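Local coordinates for sortase (Streptomyces avermitilis, PDB 5GO5), which is a class E sortase, a calcium-independent housekeeping cysteine transpeptidase that probably cleaves a sorting signal and joins surface proteins to the cell wall, at residues T126-Y131 with Q189-G194; Y131-G136 with V181-D186. All coordinates share one frame; numbering follows the deposited sequence.

Both contacts pair the same two neighbouring antiparallel strands of the sortase beta barrel, 127-140 and 178-190, and they share Tyr131. Contact 1 (126-131 with 189-194) is the outer end of this ladder, at the surface, where strand 178-190 gives way to a 3-10 turn; contact 2 (131-136 with 181-186) lies closer to the middle of the chain. Their centres are about 18 Å apart, yet they meet where Thr130 O lies 2.8 Å from Asp186 N, a probable hydrogen bond. Neither reaches the predicted catalytic residues His100 and Cys169; the side chain of Val181 in contact 2 is about 13 Å from the bound glycine.

Contact 1: T126-Y131 with Q189-G194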
ATOM      1  N   THR A 126      -3.922 -16.175   4.501  1.00 17.76           N
ATOM      2  CA  THR A 126      -2.952 -17.300   4.594  1.00 18.17           C
ATOM      3  C   THR A 126      -1.609 -16.835   5.137  1.00 17.48           C
ATOM      4  O   THR A 126      -0.984 -17.527   5.978  1.00 16.19           O
ATOM      5  CB  THR A 126      -2.778 -17.935   3.238  1.00 20.48           C
ATOM      6  OG1 THR A 126      -4.017 -18.547   2.883  1.00 23.09           O
ATOM      7  CG2 THR A 126      -1.694 -19.005   3.218  1.00 20.83           C
ATOM      8  N   THR A 127      -1.154 -15.705   4.615  1.00 16.22           N
ATOM      9  CA  THR A 127       0.178 -15.164   4.906  1.00 14.61           C
ATOM     10  C   THR A 127       0.128 -13.711   5.347  1.00 14.04           C
ATOM     11  O   THR A 127      -0.667 -12.923   4.823  1.00 14.20           O
ATOM     12  CB  THR A 127       1.053 -15.272   3.638  1.00 15.48           C
ATOM     13  OG1 THR A 127       1.076 -16.641   3.165  1.00 16.63           O
ATOM     14  CG2 THR A 127       2.466 -14.780   3.816  1.00 15.76           C
ATOM     15  N   TRP A 128       0.995 -13.370   6.293  1.00 12.78           N
ATOM     16  CA  TRP A 128       1.261 -12.029   6.678  1.00 12.78           C
ATOM     17  C   TRP A 128       2.485 -11.540   5.931  1.00 13.48           C
ATOM     18  O   TRP A 128       3.533 -12.146   6.025  1.00 13.98           O
ATOM     19  CB  TRP A 128       1.626 -11.939   8.146  1.00 13.17           C
ATOM     20  CG  TRP A 128       0.445 -12.107   9.092  1.00 13.40           C
ATOM     21  CD1 TRP A 128       0.165 -13.184   9.860  1.00 14.86           C
ATOM     22  CD2 TRP A 128      -0.555 -11.132   9.368  1.00 14.29           C
ATOM     23  NE1 TRP A 128      -0.976 -12.949  10.620  1.00 15.15           N
ATOM     24  CE2 TRP A 128      -1.428 -11.685  10.337  1.00 14.59           C
ATOM     25  CE3 TRP A 128      -0.787  -9.839   8.907  1.00 13.75           C
ATOM     26  CZ2 TRP A 128      -2.518 -10.992  10.827  1.00 14.71           C
ATOM     27  CZ3 TRP A 128      -1.851  -9.143   9.419  1.00 14.36           C
ATOM     28  CH2 TRP A 128      -2.704  -9.725  10.351  1.00 14.05           C
ATOM     29  N   PHE A 129       2.344 -10.406   5.257  1.00 11.52           N
ATOM     30  CA  PHE A 129       3.419  -9.778   4.492  1.00 12.25           C
ATOM     31  C   PHE A 129       3.788  -8.503   5.197  1.00 11.86           C
ATOM     32  O   PHE A 129       2.925  -7.626   5.375  1.00 12.69           O
ATOM     33  CB  PHE A 129       2.909  -9.445   3.072  1.00 11.13           C
ATOM     34  CG  PHE A 129       2.472 -10.636   2.271  1.00 11.66           C
ATOM     35  CD1 PHE A 129       1.182 -11.154   2.406  1.00 12.47           C
ATOM     36  CD2 PHE A 129       3.368 -11.276   1.406  1.00 12.76           C
ATOM     37  CE1 PHE A 129       0.777 -12.267   1.660  1.00 13.41           C
ATOM     38  CE2 PHE A 129       2.958 -12.381   0.642  1.00 13.63           C
ATOM     39  CZ  PHE A 129       1.670 -12.869   0.781  1.00 13.49           C
ATOM     40  N   THR A 130       5.068  -8.332   5.544  1.00 11.47           N
ATOM     41  CA  THR A 130       5.537  -7.097   6.121  1.00 11.28           C
ATOM     42  C   THR A 130       6.410  -6.376   5.130  1.00 11.76           C
ATOM     43  O   THR A 130       7.491  -6.876   4.808  1.00 11.67           O
ATOM     44  CB  THR A 130       6.355  -7.327   7.410  1.00 12.54           C
ATOM     45  OG1 THR A 130       5.517  -7.980   8.371  1.00 13.04           O
ATOM     46  CG2 THR A 130       6.822  -6.044   7.995  1.00 13.51           C
ATOM     47  N   TYR A 131       5.943  -5.207   4.680  1.00 10.78           N
ATOM     48  CA  TYR A 131       6.723  -4.313   3.866  1.00 11.39           C
ATOM     49  C   TYR A 131       7.317  -3.199   4.713  1.00 11.63           C
ATOM     50  O   TYR A 131       6.728  -2.803   5.729  1.00 11.67           O
ATOM     51  CB  TYR A 131       5.865  -3.714   2.759  1.00 10.68           C
ATOM     52  CG  TYR A 131       5.423  -4.652   1.674  1.00  9.86           C
ATOM     53  CD1 TYR A 131       4.287  -5.451   1.810  1.00 10.67           C
ATOM     54  CD2 TYR A 131       6.138  -4.754   0.455  1.00 10.92           C
ATOM     55  CE1 TYR A 131       3.851  -6.294   0.777  1.00 11.52           C
ATOM     56  CE2 TYR A 131       5.698  -5.586  -0.571  1.00 10.64           C
ATOM     57  CZ  TYR A 131       4.568  -6.359  -0.412  1.00 10.42           C
ATOM     58  OH  TYR A 131       4.182  -7.149  -1.488  1.00 11.33           O
ATOM     59  N   GLN A 189       5.179 -14.451   7.061  1.00 14.15           N
ATOM     60  CA  GLN A 189       4.968 -15.591   7.983  1.00 14.57           C
ATOM     61  C   GLN A 189       3.548 -16.068   7.822  1.00 14.65           C
ATOM     62  O   GLN A 189       2.653 -15.301   7.435  1.00 13.45           O
ATOM     63  CB  GLN A 189       5.279 -15.241   9.424  1.00 16.27           C
ATOM     64  CG  GLN A 189       4.347 -14.258  10.096  1.00 17.62           C
ATOM     65  CD  GLN A 189       4.793 -13.883  11.500  1.00 20.68           C
ATOM     66  OE1 GLN A 189       5.876 -13.330  11.695  1.00 26.14           O
ATOM     67  NE2 GLN A 189       3.938 -14.145  12.499  1.00 21.70           N
ATOM     68  N   PRO A 190       3.282 -17.339   8.138  1.00 13.95           N
ATOM     69  CA  PRO A 190       1.919 -17.829   8.043  1.00 14.76           C
ATOM     70  C   PRO A 190       1.018 -17.284   9.138  1.00 14.62           C
ATOM     71  O   PRO A 190       1.474 -16.906  10.226  1.00 15.36           O
ATOM     72  CB  PRO A 190       2.052 -19.353   8.222  1.00 15.23           C
ATOM     73  CG  PRO A 190       3.472 -19.627   8.414  1.00 15.67           C
ATOM     74  CD  PRO A 190       4.246 -18.385   8.564  1.00 14.22           C
ATOM     75  N   VAL A 191      -0.268 -17.171   8.818  1.00 16.70           N
ATOM     76  CA  VAL A 191      -1.236 -16.734   9.840  1.00 19.05           C
ATOM     77  C   VAL A 191      -1.304 -17.728  11.032  1.00 20.48           C
ATOM     78  O   VAL A 191      -1.564 -17.311  12.142  1.00 21.96           O
ATOM     79  CB  VAL A 191      -2.630 -16.479   9.274  1.00 20.87           C
ATOM     80  CG1 VAL A 191      -2.583 -15.357   8.227  1.00 21.22           C
ATOM     81  CG2 VAL A 191      -3.255 -17.757   8.769  1.00 24.15           C
ATOM     82  N   GLU A 192      -0.946 -19.004  10.820  1.00 25.13           N
ATOM     83  CA  GLU A 192      -0.749 -19.945  11.980  1.00 27.11           C
ATOM     84  C   GLU A 192       0.265 -19.521  13.028  1.00 30.96           C
ATOM     85  O   GLU A 192       0.130 -19.883  14.208  1.00 32.63           O
ATOM     86  CB  GLU A 192      -0.325 -21.345  11.542  1.00 30.31           C
ATOM     87  CG  GLU A 192      -1.364 -22.144  10.825  1.00 30.53           C
ATOM     88  CD  GLU A 192      -1.551 -21.763   9.388  1.00 31.71           C
ATOM     89  OE1 GLU A 192      -0.863 -20.835   8.876  1.00 29.83           O
ATOM     90  OE2 GLU A 192      -2.394 -22.399   8.749  1.00 33.69           O
ATOM     91  N   ALA A 193       1.293 -18.782  12.630  1.00 26.27           N
ATOM     92  CA  ALA A 193       2.297 -18.265  13.557  1.00 28.07           C
ATOM     93  C   ALA A 193       1.845 -17.091  14.410  1.00 27.76           C
ATOM     94  O   ALA A 193       2.618 -16.584  15.221  1.00 30.43           O
ATOM     95  CB  ALA A 193       3.563 -17.860  12.786  1.00 27.99           C
ATOM     96  N   GLY A 194       0.613 -16.617  14.199  1.00 25.22           N
ATOM     97  CA  GLY A 194       0.135 -15.445  14.852  1.00 25.62           C
ATOM     98  C   GLY A 194       0.521 -14.183  14.116  1.00 26.11           C
ATOM     99  O   GLY A 194       1.108 -14.245  13.038  1.00 22.86           O
TER
HETATM  100  O   HOH W   1      -1.094 -20.265   6.362  1.00 32.33           O
HETATM  101  O   HOH W   2      -2.398 -14.544  12.527  1.00 21.80           O
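Thr126 O receives the backbone N-H of Val191 at 3.0 Å, the outermost rung of an antiparallel ladder that joins two strands of the sortase beta barrel. The donor stands 41° out of the carbonyl plane, at the point where the chain enters the 3-10 turn 191-193. A water donates to the same oxygen and to Glu192 OE1, linking the acid to the residue just before the strand, while both methyls of Val191 pack against the Thr126 carbonyl.

Thr127 forms a non-hydrogen-bonded pair with Pro190, and the two side chains diverge. Its CG2 nevertheless approaches Gln189 O, to which its CA also makes a CA-H...O contact. With CG2 anti to the backbone N, the methyl lies over one face of the Phe129 ring, offset toward the rim.

Trp128 and Gln189 make a hydrogen-bonded pair with two backbone bonds, Trp128 N to Gln189 O at 2.8 Å and Gln189 N to Trp128 O at 3.0 Å. Their side chains rise from the same face of the sheet, Trp128 CB lying 4.1 Å from Gln189 CG. The indole and the Val191 side chain cross at about a right angle, Trp128 CD1 3.9 Å from Val191 CG1, and Val121 and Thr123 of strand 119-123 also touch the ring. Extended beyond CG, the Gln189 chain carries NE2 to Gly194 O, a bond bent to 131° that reaches the residue just after the 3-10 turn. Trp128 NE1 is close to the same carbonyl, but at a poor angle, and donates to a water 2.9 Å away in the indole plane, which in turn donates to Val191 O.

Contact 2: Y131-G136 with V181-D186; sequences YVIDTG and VWAHLD
The His184 imidazole and the Asp134 carboxylate lie nearly coplanar, 10° apart, although their side chains cross at about a right angle. ND1 donates in the ring plane to the syn lone pair of Asp134 OD2, at 2.7 Å and 168°. Tyr157 OH also hydrogen-bonds to this oxygen, so OD2 is held by two partners, which should limit rotation of the carboxylate; the negative charge would probably favour a protonated imidazole. His184 CG sits between its backbone N and carbonyl carbon (chi1 75°), which helps bring ND1 over to the aspartate.

The face bearing Tyr131, Ile133, Ala183 and Leu185 is largely apolar. Leu185 CD1 stands over the centre of the Tyr131 ring in a CH-pi contact, 3.8 Å from the centroid, while the phenol OH is bonded to Gly90 N. Ala183 CB fits between Tyr131 CB and Ile133 CG1, and Ile133 CD1 meets Val181 CG2 at 4.0 Å.

Thr135 returns to the face of His184, its CG2 resting obliquely 3.6 Å from Trp182 CE3. Thr135 OG1 is bonded to Ser155 O and Trp182 NE1 to Val147 O, so the polar atoms of both are satisfied. Trp182 O accepts from Asp134 N at 2.8 Å and Thr135 N at 3.2 Å, both in the carbonyl plane. Two residues thus face one, shifting the register: a classic beta bulge, set where strand 127-140 turns a corner in the sortase beta barrel.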
ATOM      1  N   TYR A 131       5.943  -5.207   4.680  1.00 10.78           N
ATOM      2  CA  TYR A 131       6.723  -4.313   3.866  1.00 11.39           C
ATOM      3  C   TYR A 131       7.317  -3.199   4.713  1.00 11.63           C
ATOM      4  O   TYR A 131       6.728  -2.803   5.729  1.00 11.67           O
ATOM      5  CB  TYR A 131       5.865  -3.714   2.759  1.00 10.68           C
ATOM      6  CG  TYR A 131       5.423  -4.652   1.674  1.00  9.86           C
ATOM      7  CD1 TYR A 131       4.287  -5.451   1.810  1.00 10.67           C
ATOM      8  CD2 TYR A 131       6.138  -4.754   0.455  1.00 10.92           C
ATOM      9  CE1 TYR A 131       3.851  -6.294   0.777  1.00 11.52           C
ATOM     10  CE2 TYR A 131       5.698  -5.586  -0.571  1.00 10.64           C
ATOM     11  CZ  TYR A 131       4.568  -6.359  -0.412  1.00 10.42           C
ATOM     12  OH  TYR A 131       4.182  -7.149  -1.488  1.00 11.33           O
ATOM     13  N   VAL A 132       8.448  -2.663   4.290  1.00 12.17           N
ATOM     14  CA  VAL A 132       9.099  -1.555   5.006  1.00 13.28           C
ATOM     15  C   VAL A 132       9.314  -0.375   4.079  1.00 12.61           C
ATOM     16  O   VAL A 132       9.870  -0.537   3.012  1.00 12.62           O
ATOM     17  CB  VAL A 132      10.427  -2.012   5.593  1.00 14.48           C
ATOM     18  CG1 VAL A 132      11.170  -0.812   6.222  1.00 16.42           C
ATOM     19  CG2 VAL A 132      10.156  -3.064   6.645  1.00 15.49           C
ATOM     20  N   ILE A 133       8.869   0.791   4.498  1.00 13.36           N
ATOM     21  CA  ILE A 133       8.972   2.014   3.701  1.00 13.28           C
ATOM     22  C   ILE A 133      10.411   2.462   3.507  1.00 14.81           C
ATOM     23  O   ILE A 133      11.176   2.584   4.486  1.00 14.95           O
ATOM     24  CB  ILE A 133       8.124   3.150   4.296  1.00 13.53           C
ATOM     25  CG1 ILE A 133       6.642   2.792   4.185  1.00 13.50           C
ATOM     26  CG2 ILE A 133       8.420   4.466   3.592  1.00 13.89           C
ATOM     27  CD1 ILE A 133       5.685   3.774   4.817  1.00 14.15           C
ATOM     28  N   ASP A 134      10.797   2.674   2.252  1.00 13.55           N
ATOM     29  CA  ASP A 134      12.160   3.173   1.954  1.00 15.02           C
ATOM     30  C   ASP A 134      12.199   4.620   1.526  1.00 15.72           C
ATOM     31  O   ASP A 134      13.210   5.322   1.758  1.00 16.36           O
ATOM     32  CB  ASP A 134      12.777   2.352   0.869  1.00 15.37           C
ATOM     33  CG  ASP A 134      13.005   0.934   1.274  1.00 17.39           C
ATOM     34  OD1 ASP A 134      13.729   0.688   2.254  1.00 19.96           O
ATOM     35  OD2 ASP A 134      12.415   0.034   0.647  1.00 16.80           O
ATOM     36  N   THR A 135      11.164   5.071   0.833  1.00 15.08           N
ATOM     37  CA  THR A 135      11.146   6.396   0.205  1.00 16.24           C
ATOM     38  C   THR A 135       9.796   7.054   0.378  1.00 17.00           C
ATOM     39  O   THR A 135       8.768   6.402   0.280  1.00 16.45           O
ATOM     40  CB  THR A 135      11.507   6.255  -1.277  1.00 16.93           C
ATOM     41  OG1 THR A 135      12.733   5.553  -1.355  1.00 18.82           O
ATOM     42  CG2 THR A 135      11.646   7.617  -1.960  1.00 18.88           C
ATOM     43  N   GLY A 136       9.822   8.361   0.661  1.00 16.69           N
ATOM     44  CA  GLY A 136       8.640   9.185   0.781  1.00 17.49           C
ATOM     45  C   GLY A 136       8.367   9.524   2.241  1.00 18.98           C
ATOM     46  O   GLY A 136       9.154   9.109   3.131  1.00 20.59           O
ATOM     47  N   VAL A 181       4.374   6.803  -1.024  1.00 12.47           N
ATOM     48  CA  VAL A 181       5.507   6.098  -0.395  1.00 12.71           C
ATOM     49  C   VAL A 181       5.792   4.789  -1.142  1.00 11.89           C
ATOM     50  O   VAL A 181       4.881   4.172  -1.707  1.00 11.46           O
ATOM     51  CB  VAL A 181       5.312   5.770   1.105  1.00 13.24           C
ATOM     52  CG1 VAL A 181       5.264   7.038   1.927  1.00 13.78           C
ATOM     53  CG2 VAL A 181       4.081   4.933   1.332  1.00 12.92           C
ATOM     54  N   TRP A 182       7.057   4.389  -1.120  1.00 12.08           N
ATOM     55  CA  TRP A 182       7.497   3.139  -1.656  1.00 11.05           C
ATOM     56  C   TRP A 182       8.145   2.296  -0.585  1.00 11.20           C
ATOM     57  O   TRP A 182       8.934   2.798   0.210  1.00 11.12           O
ATOM     58  CB  TRP A 182       8.503   3.324  -2.806  1.00 12.18           C
ATOM     59  CG  TRP A 182       7.968   4.011  -4.010  1.00 12.31           C
ATOM     60  CD1 TRP A 182       7.297   3.450  -5.036  1.00 12.67           C
ATOM     61  CD2 TRP A 182       8.061   5.418  -4.303  1.00 13.03           C
ATOM     62  NE1 TRP A 182       6.973   4.422  -5.990  1.00 13.56           N
ATOM     63  CE2 TRP A 182       7.468   5.622  -5.570  1.00 13.13           C
ATOM     64  CE3 TRP A 182       8.636   6.522  -3.636  1.00 13.92           C
ATOM     65  CZ2 TRP A 182       7.386   6.884  -6.161  1.00 14.90           C
ATOM     66  CZ3 TRP A 182       8.537   7.796  -4.230  1.00 15.35           C
ATOM     67  CH2 TRP A 182       7.939   7.949  -5.480  1.00 14.73           C
ATOM     68  N   ALA A 183       7.883   0.999  -0.641  1.00 10.61           N
ATOM     69  CA  ALA A 183       8.341   0.044   0.337  1.00 10.99           C
ATOM     70  C   ALA A 183       8.823  -1.245  -0.331  1.00 11.59           C
ATOM     71  O   ALA A 183       8.397  -1.578  -1.444  1.00 10.76           O
ATOM     72  CB  ALA A 183       7.204  -0.258   1.296  1.00 11.59           C
ATOM     73  N   HIS A 184       9.605  -2.038   0.390  1.00 11.00           N
ATOM     74  CA  HIS A 184       9.997  -3.355  -0.073  1.00 11.70           C
ATOM     75  C   HIS A 184       9.579  -4.447   0.938  1.00 10.93           C
ATOM     76  O   HIS A 184       9.401  -4.181   2.132  1.00 11.92           O
ATOM     77  CB  HIS A 184      11.504  -3.460  -0.312  1.00 12.80           C
ATOM     78  CG  HIS A 184      12.289  -3.542   0.954  1.00 14.05           C
ATOM     79  ND1 HIS A 184      12.667  -2.428   1.674  1.00 17.21           N
ATOM     80  CD2 HIS A 184      12.687  -4.610   1.679  1.00 16.31           C
ATOM     81  CE1 HIS A 184      13.283  -2.811   2.783  1.00 17.70           C
ATOM     82  NE2 HIS A 184      13.317  -4.126   2.801  1.00 17.60           N
ATOM     83  N   LEU A 185       9.398  -5.653   0.431  1.00 11.29           N
ATOM     84  CA  LEU A 185       8.958  -6.772   1.257  1.00 11.42           C
ATOM     85  C   LEU A 185      10.110  -7.208   2.157  1.00 11.98           C
ATOM     86  O   LEU A 185      11.180  -7.594   1.667  1.00 12.83           O
ATOM     87  CB  LEU A 185       8.470  -7.925   0.405  1.00 12.31           C
ATOM     88  CG  LEU A 185       7.880  -9.108   1.189  1.00 12.61           C
ATOM     89  CD1 LEU A 185       6.647  -8.687   1.992  1.00 12.32           C
ATOM     90  CD2 LEU A 185       7.633 -10.289   0.258  1.00 14.53           C
ATOM     91  N   ASP A 186       9.908  -7.119   3.468  1.00 12.23           N
ATOM     92  CA  ASP A 186      10.928  -7.521   4.443  1.00 14.52           C
ATOM     93  C   ASP A 186      10.770  -8.933   4.911  1.00 15.51           C
ATOM     94  O   ASP A 186      11.766  -9.649   5.068  1.00 15.85           O
ATOM     95  CB  ASP A 186      10.893  -6.574   5.635  1.00 16.40           C
ATOM     96  CG  ASP A 186      11.946  -6.932   6.716  1.00 21.42           C
ATOM     97  OD1 ASP A 186      13.120  -6.759   6.463  1.00 26.26           O
ATOM     98  OD2 ASP A 186      11.556  -7.462   7.752  1.00 26.44           O
TER